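Local coordinates for putative TetR family transcriptional regulator (Streptomyces coelicolor A3, PDB 3BQY), which probably acts as a transcriptional regulator of the TetR family, binding operator DNA through a helix-turn-helix motif and working as a dimer of largely helical subunits, at residues D21-R26 and D48-M53; R27-M32 and G37-Y42; H91-R96 and A150-G155; R96-T101 and F139-T144. All coordinates share one frame; numbering follows the deposited sequence.

In the fold
Contacts 1 and 2 belong to the DNA-binding part of the chain, contacts 3 and 4 to the C-terminal part. Contact 2 is nested inside the loop closed by contact 1; their centres are 10 Å apart, they share helix 25-32, and Leu49 CD2 packs 3.4 Å from Leu28 CD2. Contact 4 joins helix 94-99 to helix 126-151, and contact 3, its centre 11 Å away, joins the turns that flank them; both include Arg96. That arginine is one link between the halves, its NH2 forming a salt bridge of 2.8 Å with Asp21 OD1 of contact 1; Val97 packing on Leu50 and Met53 is another. Contact 2 stays about 11 Å, nearest atoms, from contacts 3 and 4. An acetic acid molecule, probably from the crystallisation liquor, lies near Arg92.

Contact 1 (D21-R26 and D48-M53); sequences DTLTMR and DLLTAM
Leu23 and Met25 pack on Leu49, Leu50 and Met53 in a purely apolar contact inside the DNA-binding domain, where the turn leading into helix 25-32 lies against helix 46-57. The backbones remain well apart, Leu23 CA lying 9.9 Å from Leu50 CA, and side chains span the gap. Leu23 uses a single branch: its CD2 meets Met53 tip to tip, 3.7 Å from the terminal methyl CE, and also lies 4.2 Å from Leu50 CD2. A bend at the last torsion of Met53 (chi3 74°) lays both SE and CE against that branch. Met25 and Leu49 behave differently, sliding past each other in opposite directions until Met25 SE is 4.0 Å from Leu49 CD2. Both methionines are selenomethionine in this crystal. Helix 4-18 completes the cluster, with Leu14 on Leu23 and with Ala11 and Leu15 on Met53, so that three helices share one core. Thr24, between the two touching residues of its segment, turns its side chain away and caps helix 25-32 through OG1 and the backbone N of Arg27. With no polar bond between the segments and four of the five touching residues buried, cohesion here rests on dispersion and the exclusion of water.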
loop_
_atom_site.group_PDB
_atom_site.type_symbol
_atom_site.label_atom_id
_atom_site.label_comp_id
_atom_site.label_asym_id
_atom_site.label_seq_id
_atom_site.Cartn_x
_atom_site.Cartn_y
_atom_site.Cartn_z
ATOM N N ASP A 21 -14.595 -2.435 -8.312
ATOM C CA ASP A 21 -15.648 -1.433 -8.169
ATOM C C ASP A 21 -17.034 -1.909 -8.634
ATOM O O ASP A 21 -18.052 -1.424 -8.145
ATOM C CB ASP A 21 -15.246 -0.136 -8.871
ATOM C CG ASP A 21 -14.063 0.546 -8.198
ATOM O OD1 ASP A 21 -13.863 0.347 -6.981
ATOM O OD2 ASP A 21 -13.349 1.294 -8.892
ATOM N N THR A 22 -17.071 -2.873 -9.555
ATOM C CA THR A 22 -18.357 -3.338 -10.112
ATOM C C THR A 22 -18.839 -4.595 -9.393
ATOM O O THR A 22 -19.944 -5.068 -9.644
ATOM C CB THR A 22 -18.272 -3.679 -11.621
ATOM O OG1 THR A 22 -17.578 -4.933 -11.773
ATOM C CG2 THR A 22 -17.544 -2.616 -12.362
ATOM N N LEU A 23 -18.007 -5.141 -8.516
ATOM C CA LEU A 23 -18.379 -6.352 -7.788
ATOM C C LEU A 23 -19.386 -6.015 -6.694
ATOM O O LEU A 23 -19.041 -5.401 -5.700
ATOM C CB LEU A 23 -17.144 -7.038 -7.193
ATOM C CG LEU A 23 -17.375 -8.292 -6.331
ATOM C CD1 LEU A 23 -17.949 -9.421 -7.171
ATOM C CD2 LEU A 23 -16.079 -8.727 -5.741
ATOM N N THR A 24 -20.633 -6.412 -6.887
ATOM C CA THR A 24 -21.671 -6.216 -5.872
ATOM C C THR A 24 -22.288 -7.572 -5.543
ATOM O O THR A 24 -22.191 -8.515 -6.331
ATOM C CB THR A 24 -22.788 -5.281 -6.385
ATOM O OG1 THR A 24 -23.428 -5.895 -7.506
ATOM C CG2 THR A 24 -22.231 -3.931 -6.793
HETATM N N MSE A 25 -22.955 -7.665 -4.392
HETATM C CA MSE A 25 -23.696 -8.878 -4.064
HETATM C C MSE A 25 -24.765 -9.133 -5.136
HETATM O O MSE A 25 -24.973 -10.271 -5.528
HETATM C CB MSE A 25 -24.334 -8.781 -2.666
HETATM C CG MSE A 25 -23.299 -8.614 -1.572
HETATM SE SE MSE A 25 -22.179 -10.185 -1.362
HETATM C CE MSE A 25 -23.309 -11.173 -0.104
ATOM N N ARG A 26 -25.423 -8.080 -5.615
ATOM C CA ARG A 26 -26.424 -8.236 -6.678
ATOM C C ARG A 26 -25.781 -8.762 -7.965
ATOM O O ARG A 26 -26.332 -9.664 -8.603
ATOM C CB ARG A 26 -27.186 -6.930 -6.934
ATOM C CG ARG A 26 -27.974 -6.484 -5.676
ATOM C CD ARG A 26 -28.916 -5.314 -5.912
ATOM N NE ARG A 26 -29.382 -4.717 -4.656
ATOM C CZ ARG A 26 -30.399 -5.183 -3.926
ATOM N NH1 ARG A 26 -31.073 -6.273 -4.325
ATOM N NH2 ARG A 26 -30.745 -4.560 -2.786
ATOM N N ASP A 48 -17.399 -9.674 4.281
ATOM C CA ASP A 48 -17.159 -11.086 4.623
ATOM C C ASP A 48 -16.786 -11.882 3.371
ATOM O O ASP A 48 -15.860 -12.697 3.385
ATOM C CB ASP A 48 -18.388 -11.710 5.302
ATOM C CG ASP A 48 -18.740 -11.015 6.624
ATOM O OD1 ASP A 48 -17.834 -10.795 7.442
ATOM O OD2 ASP A 48 -19.919 -10.673 6.843
ATOM N N LEU A 49 -17.488 -11.631 2.281
ATOM C CA LEU A 49 -17.091 -12.204 0.994
ATOM C C LEU A 49 -15.662 -11.754 0.601
ATOM O O LEU A 49 -14.830 -12.589 0.240
ATOM C CB LEU A 49 -18.103 -11.835 -0.104
ATOM C CG LEU A 49 -17.687 -12.192 -1.540
ATOM C CD1 LEU A 49 -17.668 -13.727 -1.743
ATOM C CD2 LEU A 49 -18.604 -11.492 -2.530
ATOM N N LEU A 50 -15.386 -10.457 0.660
ATOM C CA LEU A 50 -14.043 -9.938 0.328
ATOM C C LEU A 50 -12.957 -10.561 1.182
ATOM O O LEU A 50 -11.881 -10.921 0.671
ATOM C CB LEU A 50 -13.993 -8.406 0.426
ATOM C CG LEU A 50 -14.833 -7.694 -0.661
ATOM C CD1 LEU A 50 -15.002 -6.231 -0.278
ATOM C CD2 LEU A 50 -14.232 -7.834 -2.032
ATOM N N THR A 51 -13.242 -10.721 2.471
ATOM C CA THR A 51 -12.304 -11.340 3.403
ATOM C C THR A 51 -12.014 -12.793 2.965
ATOM O O THR A 51 -10.856 -13.220 2.920
ATOM C CB THR A 51 -12.849 -11.221 4.842
ATOM O OG1 THR A 51 -12.833 -9.833 5.222
ATOM C CG2 THR A 51 -12.032 -12.048 5.835
ATOM N N ALA A 52 -13.065 -13.529 2.602
ATOM C CA ALA A 52 -12.918 -14.911 2.128
ATOM C C ALA A 52 -12.131 -15.003 0.805
ATOM O O ALA A 52 -11.301 -15.909 0.629
ATOM C CB ALA A 52 -14.308 -15.607 2.017
HETATM N N MSE A 53 -12.364 -14.043 -0.088
HETATM C CA MSE A 53 -11.616 -13.919 -1.330
HETATM C C MSE A 53 -10.125 -13.700 -1.078
HETATM O O MSE A 53 -9.285 -14.400 -1.663
HETATM C CB MSE A 53 -12.194 -12.792 -2.187
HETATM C CG MSE A 53 -13.577 -13.152 -2.803
HETATM SE SE MSE A 53 -14.504 -11.537 -3.413
HETATM C CE MSE A 53 -13.403 -11.236 -4.981
#

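Contact 2 (R27-M32 and G37-Y42); sequences RLAQAM and GALYRY
Leu39 reaches from helix 36-42 into the side of helix 25-32, where it meets Leu28, Ala29 and Met32. Its CB points at the partner helix, but CB and CG serve as a spacer and leave the touching to the two methyl groups. With CG anti to the carbonyl carbon and CD1 anti to CA (chi2 -179°), the chain runs straight out and drives CD1 deepest. That methyl lies 3.6 Å from Ala29 N, hard against the helix backbone, and 4.0 Å from Ala29 CB. The Leu28 side chain crosses that of Leu39 obliquely, offering CB, CG and CD2 to CD1, with Leu28 CG 3.8 Å from Leu39 CD1. The two segments come from the two helices of the helix-turn-helix motif predicted for this region; their axes approach to 9.8 Å, with 108° between their N-to-C directions. In TetR relatives the second of these helices is the one laid in the DNA major groove, and the first supports it from behind, so Leu39 occupies the inner side of what is probably the recognition helix. The other methyl, CD2, meets selenium: Met32 SE is 4.0 Å from Leu39 CD2, and the bend at the last torsion of Met32 (chi3 76°) turns its CE aside from the line of the chain. Behind this layer comes helix 4-18, whose Thr10 touches both Leu28 and Met32, while Thr7 adds a further contact to Met32.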
loop_
_atom_site.group_PDB
_atom_site.type_symbol
_atom_site.label_atom_id
_atom_site.label_comp_id
_atom_site.label_asym_id
_atom_site.label_seq_id
_atom_site.Cartn_x
_atom_site.Cartn_y
_atom_site.Cartn_z
ATOM N N ARG A 27 -24.637 -8.185 -8.331
ATOM C CA ARG A 27 -23.888 -8.611 -9.545
ATOM C C ARG A 27 -23.494 -10.081 -9.428
ATOM O O ARG A 27 -23.614 -10.836 -10.381
ATOM C CB ARG A 27 -22.629 -7.741 -9.740
ATOM C CG ARG A 27 -21.773 -8.040 -10.967
ATOM C CD ARG A 27 -22.424 -7.527 -12.244
ATOM N NE ARG A 27 -21.748 -8.067 -13.434
ATOM C CZ ARG A 27 -22.022 -9.254 -13.982
ATOM N NH1 ARG A 27 -21.381 -9.633 -15.082
ATOM N NH2 ARG A 27 -22.943 -10.061 -13.444
ATOM N N LEU A 28 -23.001 -10.472 -8.249
ATOM C CA LEU A 28 -22.683 -11.860 -7.942
ATOM C C LEU A 28 -23.894 -12.771 -8.003
ATOM O O LEU A 28 -23.794 -13.884 -8.513
ATOM C CB LEU A 28 -22.032 -11.951 -6.543
ATOM C CG LEU A 28 -21.413 -13.264 -6.071
ATOM C CD1 LEU A 28 -20.511 -13.877 -7.129
ATOM C CD2 LEU A 28 -20.614 -12.987 -4.789
ATOM N N ALA A 29 -25.031 -12.322 -7.458
ATOM C CA ALA A 29 -26.283 -13.064 -7.555
ATOM C C ALA A 29 -26.708 -13.266 -9.025
ATOM O O ALA A 29 -27.130 -14.360 -9.404
ATOM C CB ALA A 29 -27.399 -12.358 -6.766
ATOM N N GLN A 30 -26.602 -12.206 -9.835
ATOM C CA GLN A 30 -26.961 -12.290 -11.268
ATOM C C GLN A 30 -26.050 -13.334 -11.922
ATOM O O GLN A 30 -26.524 -14.209 -12.637
ATOM C CB GLN A 30 -26.877 -10.915 -11.993
ATOM C CG GLN A 30 -27.938 -9.852 -11.563
ATOM C CD GLN A 30 -27.499 -8.394 -11.807
ATOM O OE1 GLN A 30 -26.404 -8.174 -12.417
ATOM N NE2 GLN A 30 -28.367 -7.379 -11.309
ATOM N N ALA A 31 -24.752 -13.269 -11.612
ATOM C CA ALA A 31 -23.753 -14.210 -12.150
ATOM C C ALA A 31 -24.035 -15.681 -11.831
ATOM O O ALA A 31 -23.768 -16.547 -12.661
ATOM C CB ALA A 31 -22.347 -13.832 -11.688
HETATM N N MSE A 32 -24.571 -15.958 -10.643
HETATM C CA MSE A 32 -24.856 -17.337 -10.221
HETATM C C MSE A 32 -26.321 -17.734 -10.380
HETATM O O MSE A 32 -26.716 -18.831 -9.961
HETATM C CB MSE A 32 -24.461 -17.541 -8.764
HETATM C CG MSE A 32 -23.107 -16.972 -8.414
HETATM SE SE MSE A 32 -22.669 -17.348 -6.560
HETATM C CE MSE A 32 -22.192 -19.238 -6.792
ATOM N N GLY A 37 -30.593 -12.446 -1.680
ATOM C CA GLY A 37 -30.975 -13.020 -0.388
ATOM C C GLY A 37 -30.213 -14.293 -0.076
ATOM O O GLY A 37 -29.741 -14.471 1.041
ATOM N N ALA A 38 -30.076 -15.162 -1.079
ATOM C CA ALA A 38 -29.362 -16.424 -0.933
ATOM C C ALA A 38 -27.916 -16.211 -0.505
ATOM O O ALA A 38 -27.439 -16.891 0.401
ATOM C CB ALA A 38 -29.414 -17.220 -2.218
ATOM N N LEU A 39 -27.232 -15.265 -1.148
ATOM C CA LEU A 39 -25.817 -15.001 -0.876
ATOM C C LEU A 39 -25.583 -14.515 0.529
ATOM O O LEU A 39 -24.549 -14.801 1.130
ATOM C CB LEU A 39 -25.273 -13.952 -1.831
ATOM C CG LEU A 39 -25.149 -14.355 -3.280
ATOM C CD1 LEU A 39 -24.579 -13.158 -3.992
ATOM C CD2 LEU A 39 -24.199 -15.521 -3.373
ATOM N N TYR A 40 -26.541 -13.739 1.030
ATOM C CA TYR A 40 -26.463 -13.177 2.365
ATOM C C TYR A 40 -26.609 -14.227 3.471
ATOM O O TYR A 40 -26.294 -13.950 4.632
ATOM C CB TYR A 40 -27.502 -12.060 2.527
ATOM C CG TYR A 40 -27.076 -10.777 1.855
ATOM C CD1 TYR A 40 -25.991 -10.042 2.339
ATOM C CD2 TYR A 40 -27.743 -10.309 0.734
ATOM C CE1 TYR A 40 -25.607 -8.849 1.719
ATOM C CE2 TYR A 40 -27.363 -9.129 0.103
ATOM C CZ TYR A 40 -26.296 -8.409 0.597
ATOM O OH TYR A 40 -25.925 -7.252 -0.033
ATOM N N ARG A 41 -27.086 -15.421 3.112
ATOM C CA ARG A 41 -27.082 -16.557 4.033
ATOM C C ARG A 41 -25.681 -17.160 4.192
ATOM O O ARG A 41 -25.363 -17.716 5.240
ATOM C CB ARG A 41 -28.103 -17.618 3.606
ATOM C CG ARG A 41 -29.537 -17.189 3.871
ATOM C CD ARG A 41 -30.546 -18.347 3.715
ATOM N NE ARG A 41 -30.824 -18.664 2.310
ATOM C CZ ARG A 41 -31.888 -18.228 1.631
ATOM N NH1 ARG A 41 -32.793 -17.449 2.219
ATOM N NH2 ARG A 41 -32.053 -18.575 0.357
ATOM N N TYR A 42 -24.849 -17.030 3.162
ATOM C CA TYR A 42 -23.460 -17.513 3.200
ATOM C C TYR A 42 -22.471 -16.456 3.666
ATOM O O TYR A 42 -21.485 -16.772 4.327
ATOM C CB TYR A 42 -23.051 -18.099 1.838
ATOM C CG TYR A 42 -23.877 -19.317 1.507
ATOM C CD1 TYR A 42 -23.537 -20.580 2.028
ATOM C CD2 TYR A 42 -25.032 -19.209 0.727
ATOM C CE1 TYR A 42 -24.324 -21.711 1.754
ATOM C CE2 TYR A 42 -25.819 -20.326 0.446
ATOM C CZ TYR A 42 -25.462 -21.573 0.963
ATOM O OH TYR A 42 -26.253 -22.676 0.682
#

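Contact 3 (H91-R96 and A150-G155); sequences HRDGAR and ALTPGG
Two type II beta turns face each other here, His91 to Gly94 and Thr152 to Gly155, with Arg92 CA and Thr152 CA 8.5 Å apart and a thin contact carried by Arg92 and Asp93 on Thr152 and Pro153. The first turn leads into helix 94-99, the second follows the end of helix 126-151. Arg92 is extended along its whole length, which brings NH2 to 4.5 Å from Pro153 CD, an atom placed obliquely to the guanidinium; an acetic acid molecule lies about 4 Å from the arginine side chain. Asp93 OD1 and Thr152 OG1 are 4.5 Å apart, too far for a direct bond, and a water fills the step. It donates to Asp93 OD1 at a short 2.5 Å and weakly to Thr152 OG1 at 3.3 Å. Asp93 OD2 accepts from Leu20 N, and Thr152 OG1 bonds locally to Gln148 O in the last turn of helix 126-151. Arg96, whose NH2 is salt-bridged to Asp21 OD1, adds a long ion pair from NH1, 3.7 Å from Asp93 OD1. This shared positive charge and the N-H of Leu20 would both tend to stabilise the ionised carboxylate, while the two turns themselves are coupled softly, through solvent and a loose arginine-proline contact.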
loop_
_atom_site.group_PDB
_atom_site.type_symbol
_atom_site.label_atom_id
_atom_site.label_comp_id
_atom_site.label_asym_id
_atom_site.label_seq_id
_atom_site.Cartn_x
_atom_site.Cartn_y
_atom_site.Cartn_z
ATOM N N HIS A 91 -5.062 -11.736 -9.647
ATOM C CA HIS A 91 -6.461 -11.256 -9.698
ATOM C C HIS A 91 -6.487 -9.769 -9.903
ATOM O O HIS A 91 -5.747 -9.024 -9.238
ATOM C CB HIS A 91 -7.183 -11.612 -8.387
ATOM C CG HIS A 91 -7.066 -13.060 -8.031
ATOM N ND1 HIS A 91 -7.935 -14.009 -8.509
ATOM C CD2 HIS A 91 -6.137 -13.727 -7.310
ATOM C CE1 HIS A 91 -7.567 -15.199 -8.075
ATOM N NE2 HIS A 91 -6.481 -15.053 -7.339
ATOM N N ARG A 92 -7.358 -9.319 -10.804
ATOM C CA ARG A 92 -7.578 -7.911 -11.020
ATOM C C ARG A 92 -7.977 -7.246 -9.699
ATOM O O ARG A 92 -8.836 -7.769 -8.988
ATOM C CB ARG A 92 -8.716 -7.745 -12.027
ATOM C CG ARG A 92 -8.918 -6.336 -12.477
ATOM C CD ARG A 92 -9.978 -6.339 -13.573
ATOM N NE ARG A 92 -10.404 -4.978 -13.843
ATOM C CZ ARG A 92 -11.221 -4.628 -14.838
ATOM N NH1 ARG A 92 -11.697 -5.537 -15.676
ATOM N NH2 ARG A 92 -11.540 -3.357 -14.988
ATOM N N ASP A 93 -7.353 -6.122 -9.371
ATOM C CA ASP A 93 -7.564 -5.441 -8.088
ATOM C C ASP A 93 -7.295 -6.334 -6.859
ATOM O O ASP A 93 -7.822 -6.079 -5.784
ATOM C CB ASP A 93 -8.989 -4.882 -8.001
ATOM C CG ASP A 93 -9.275 -3.851 -9.071
ATOM O OD1 ASP A 93 -8.354 -3.059 -9.381
ATOM O OD2 ASP A 93 -10.423 -3.836 -9.583
ATOM N N GLY A 94 -6.466 -7.359 -7.011
ATOM C CA GLY A 94 -6.212 -8.293 -5.909
ATOM C C GLY A 94 -5.584 -7.636 -4.681
ATOM O O GLY A 94 -5.936 -7.958 -3.544
ATOM N N ALA A 95 -4.629 -6.735 -4.887
ATOM C CA ALA A 95 -4.003 -6.046 -3.736
ATOM C C ALA A 95 -5.020 -5.205 -2.935
ATOM O O ALA A 95 -4.949 -5.138 -1.712
ATOM C CB ALA A 95 -2.801 -5.185 -4.202
ATOM N N ARG A 96 -5.953 -4.558 -3.626
ATOM C CA ARG A 96 -7.027 -3.788 -2.971
ATOM C C ARG A 96 -7.884 -4.693 -2.114
ATOM O O ARG A 96 -8.258 -4.336 -0.992
ATOM C CB ARG A 96 -7.915 -3.080 -4.008
ATOM C CG ARG A 96 -7.222 -1.885 -4.662
ATOM C CD ARG A 96 -8.083 -1.204 -5.745
ATOM N NE ARG A 96 -9.384 -0.775 -5.241
ATOM C CZ ARG A 96 -10.427 -0.507 -6.028
ATOM N NH1 ARG A 96 -10.319 -0.621 -7.346
ATOM N NH2 ARG A 96 -11.580 -0.141 -5.496
ATOM N N ALA A 150 -1.728 1.157 -12.008
ATOM C CA ALA A 150 -1.102 1.567 -13.265
ATOM C C ALA A 150 -1.590 0.747 -14.445
ATOM O O ALA A 150 -1.687 1.274 -15.561
ATOM C CB ALA A 150 0.399 1.478 -13.171
ATOM N N LEU A 151 -1.892 -0.525 -14.202
ATOM C CA LEU A 151 -2.322 -1.441 -15.261
ATOM C C LEU A 151 -3.826 -1.389 -15.516
ATOM O O LEU A 151 -4.304 -1.975 -16.481
ATOM C CB LEU A 151 -1.891 -2.884 -14.941
ATOM C CG LEU A 151 -0.385 -3.156 -14.804
ATOM C CD1 LEU A 151 -0.132 -4.420 -13.974
ATOM C CD2 LEU A 151 0.293 -3.241 -16.175
ATOM N N THR A 152 -4.559 -0.700 -14.643
ATOM C CA THR A 152 -5.998 -0.485 -14.803
ATOM C C THR A 152 -6.223 0.380 -16.034
ATOM O O THR A 152 -5.495 1.355 -16.222
ATOM C CB THR A 152 -6.621 0.217 -13.560
ATOM O OG1 THR A 152 -6.253 -0.496 -12.373
ATOM C CG2 THR A 152 -8.161 0.265 -13.650
ATOM N N PRO A 153 -7.206 0.010 -16.891
ATOM C CA PRO A 153 -7.521 0.834 -18.075
ATOM C C PRO A 153 -7.548 2.328 -17.725
ATOM O O PRO A 153 -8.347 2.738 -16.880
ATOM C CB PRO A 153 -8.921 0.356 -18.473
ATOM C CG PRO A 153 -9.006 -1.071 -17.971
ATOM C CD PRO A 153 -8.060 -1.199 -16.803
ATOM N N GLY A 154 -6.665 3.117 -18.341
ATOM C CA GLY A 154 -6.549 4.554 -18.037
ATOM C C GLY A 154 -5.448 4.927 -17.048
ATOM O O GLY A 154 -5.068 6.100 -16.940
ATOM N N GLY A 155 -4.918 3.945 -16.322
ATOM C CA GLY A 155 -3.825 4.213 -15.389
ATOM C C GLY A 155 -4.348 4.636 -14.022
ATOM O O GLY A 155 -5.545 4.484 -13.727
HETATM O O HOH W 1 -6.297 -1.565 -9.235
#

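Contact 4 (R96-T101 and F139-T144); sequences RVFAGT and FTVGHT
Ala99 and Val141 bring the short helix 94-99 and the long helix 126-151 close together, their CA atoms 6.8 Å apart, in the all-helical C-terminal domain that in TetR proteins serves ligand binding and dimerisation; the contact's centre lies about 4 Å from the centre of the chain. The small Ala99 side chain suits this closeness, and helix 94-99 ends directly afterwards, Gly100 being the first residue to leave helical geometry. Within 139-144, Val141 alone meets the other segment, and it divides the work between its two methyl groups. CG1, anti to the backbone N (chi1 169°), meets Ala99 with 3.8 Å between Val141 CG1 and Ala99 CB. CG2 comes to the edge of the Phe98 ring, near its plane, 3.8 Å from Phe98 CD2 and 3.9 Å from Phe98 CE2, with the two side chains at about a right angle. The ring is also packed by Leu88 of helix 73-89. This region belongs to the subunit interface as well: Glu146 of the second subunit packs on both Ala99 and Val141, and Pro158 of the second subunit on Phe98 and Thr101, while the backbone of Thr101 is hydrogen-bonded to that subunit. Within helix 126-151, one turn's carbonyl does double duty. Thr140 O takes the ordinary helical bond from Thr144 N at 3.0 Å and, on the opposite face of its plane, a shorter bond of 2.7 Å from Thr144 OG1, which sits 29° out of that plane at a C=O...OG1 angle of 151°.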
loop_
_atom_site.group_PDB
_atom_site.type_symbol
_atom_site.label_atom_id
_atom_site.label_comp_id
_atom_site.label_asym_id
_atom_site.label_seq_id
_atom_site.Cartn_x
_atom_site.Cartn_y
_atom_site.Cartn_z
ATOM N N ARG A 96 -5.953 -4.558 -3.626
ATOM C CA ARG A 96 -7.027 -3.788 -2.971
ATOM C C ARG A 96 -7.884 -4.693 -2.114
ATOM O O ARG A 96 -8.258 -4.336 -0.992
ATOM C CB ARG A 96 -7.915 -3.080 -4.008
ATOM C CG ARG A 96 -7.222 -1.885 -4.662
ATOM C CD ARG A 96 -8.083 -1.204 -5.745
ATOM N NE ARG A 96 -9.384 -0.775 -5.241
ATOM C CZ ARG A 96 -10.427 -0.507 -6.028
ATOM N NH1 ARG A 96 -10.319 -0.621 -7.346
ATOM N NH2 ARG A 96 -11.580 -0.141 -5.496
ATOM N N VAL A 97 -8.210 -5.881 -2.640
ATOM C CA VAL A 97 -9.013 -6.825 -1.873
ATOM C C VAL A 97 -8.244 -7.285 -0.622
ATOM O O VAL A 97 -8.797 -7.320 0.479
ATOM C CB VAL A 97 -9.451 -8.044 -2.731
ATOM C CG1 VAL A 97 -10.224 -9.073 -1.889
ATOM C CG2 VAL A 97 -10.311 -7.587 -3.964
ATOM N N PHE A 98 -6.987 -7.673 -0.803
ATOM C CA PHE A 98 -6.158 -8.128 0.323
ATOM C C PHE A 98 -5.935 -7.013 1.361
ATOM O O PHE A 98 -6.131 -7.240 2.560
ATOM C CB PHE A 98 -4.815 -8.639 -0.209
ATOM C CG PHE A 98 -3.930 -9.242 0.846
ATOM C CD1 PHE A 98 -4.212 -10.498 1.366
ATOM C CD2 PHE A 98 -2.819 -8.523 1.340
ATOM C CE1 PHE A 98 -3.398 -11.074 2.363
ATOM C CE2 PHE A 98 -1.996 -9.090 2.318
ATOM C CZ PHE A 98 -2.296 -10.357 2.838
ATOM N N ALA A 99 -5.562 -5.826 0.885
ATOM C CA ALA A 99 -5.265 -4.676 1.752
ATOM C C ALA A 99 -6.472 -4.280 2.609
ATOM O O ALA A 99 -6.315 -3.942 3.795
ATOM C CB ALA A 99 -4.769 -3.480 0.935
ATOM N N GLY A 100 -7.669 -4.365 2.031
ATOM C CA GLY A 100 -8.891 -4.005 2.752
ATOM C C GLY A 100 -9.581 -5.082 3.589
ATOM O O GLY A 100 -10.721 -4.868 4.014
ATOM N N THR A 101 -8.925 -6.217 3.844
ATOM C CA THR A 101 -9.595 -7.383 4.480
ATOM C C THR A 101 -9.909 -7.186 5.983
ATOM O O THR A 101 -9.171 -6.475 6.669
ATOM C CB THR A 101 -8.789 -8.686 4.306
ATOM O OG1 THR A 101 -9.581 -9.796 4.762
ATOM C CG2 THR A 101 -7.503 -8.657 5.138
ATOM N N PHE A 139 5.482 -3.122 2.309
ATOM C CA PHE A 139 6.097 -2.754 1.013
ATOM C C PHE A 139 5.467 -3.576 -0.144
ATOM O O PHE A 139 5.142 -3.041 -1.209
ATOM C CB PHE A 139 7.605 -3.006 1.020
ATOM C CG PHE A 139 8.190 -3.007 -0.363
ATOM C CD1 PHE A 139 8.256 -1.805 -1.101
ATOM C CD2 PHE A 139 8.590 -4.209 -0.968
ATOM C CE1 PHE A 139 8.740 -1.795 -2.418
ATOM C CE2 PHE A 139 9.094 -4.208 -2.282
ATOM C CZ PHE A 139 9.158 -3.008 -3.014
ATOM N N THR A 140 5.325 -4.884 0.055
ATOM C CA THR A 140 4.785 -5.724 -1.004
ATOM C C THR A 140 3.364 -5.282 -1.397
ATOM O O THR A 140 3.045 -5.199 -2.584
ATOM C CB THR A 140 4.779 -7.218 -0.595
ATOM O OG1 THR A 140 6.122 -7.614 -0.297
ATOM C CG2 THR A 140 4.218 -8.103 -1.728
ATOM N N VAL A 141 2.511 -5.051 -0.400
ATOM C CA VAL A 141 1.142 -4.603 -0.663
ATOM C C VAL A 141 1.128 -3.222 -1.344
ATOM O O VAL A 141 0.441 -3.031 -2.342
ATOM C CB VAL A 141 0.289 -4.597 0.636
ATOM C CG1 VAL A 141 -1.070 -3.867 0.412
ATOM C CG2 VAL A 141 0.061 -6.043 1.141
ATOM N N GLY A 142 1.887 -2.259 -0.805
ATOM C CA GLY A 142 1.959 -0.913 -1.396
ATOM C C GLY A 142 2.440 -0.974 -2.839
ATOM O O GLY A 142 1.873 -0.335 -3.726
ATOM N N HIS A 143 3.490 -1.762 -3.076
ATOM C CA HIS A 143 4.023 -1.905 -4.439
ATOM C C HIS A 143 2.974 -2.503 -5.394
ATOM O O HIS A 143 2.779 -2.022 -6.530
ATOM C CB HIS A 143 5.252 -2.835 -4.463
ATOM C CG HIS A 143 5.570 -3.315 -5.839
ATOM N ND1 HIS A 143 6.412 -2.629 -6.688
ATOM C CD2 HIS A 143 5.085 -4.364 -6.553
ATOM C CE1 HIS A 143 6.463 -3.255 -7.855
ATOM N NE2 HIS A 143 5.657 -4.304 -7.803
ATOM N N THR A 144 2.307 -3.565 -4.946
ATOM C CA THR A 144 1.366 -4.289 -5.812
ATOM C C THR A 144 0.100 -3.443 -6.065
ATOM O O THR A 144 -0.433 -3.407 -7.184
ATOM C CB THR A 144 1.039 -5.685 -5.217
ATOM O OG1 THR A 144 2.285 -6.357 -4.926
ATOM C CG2 THR A 144 0.267 -6.542 -6.268
#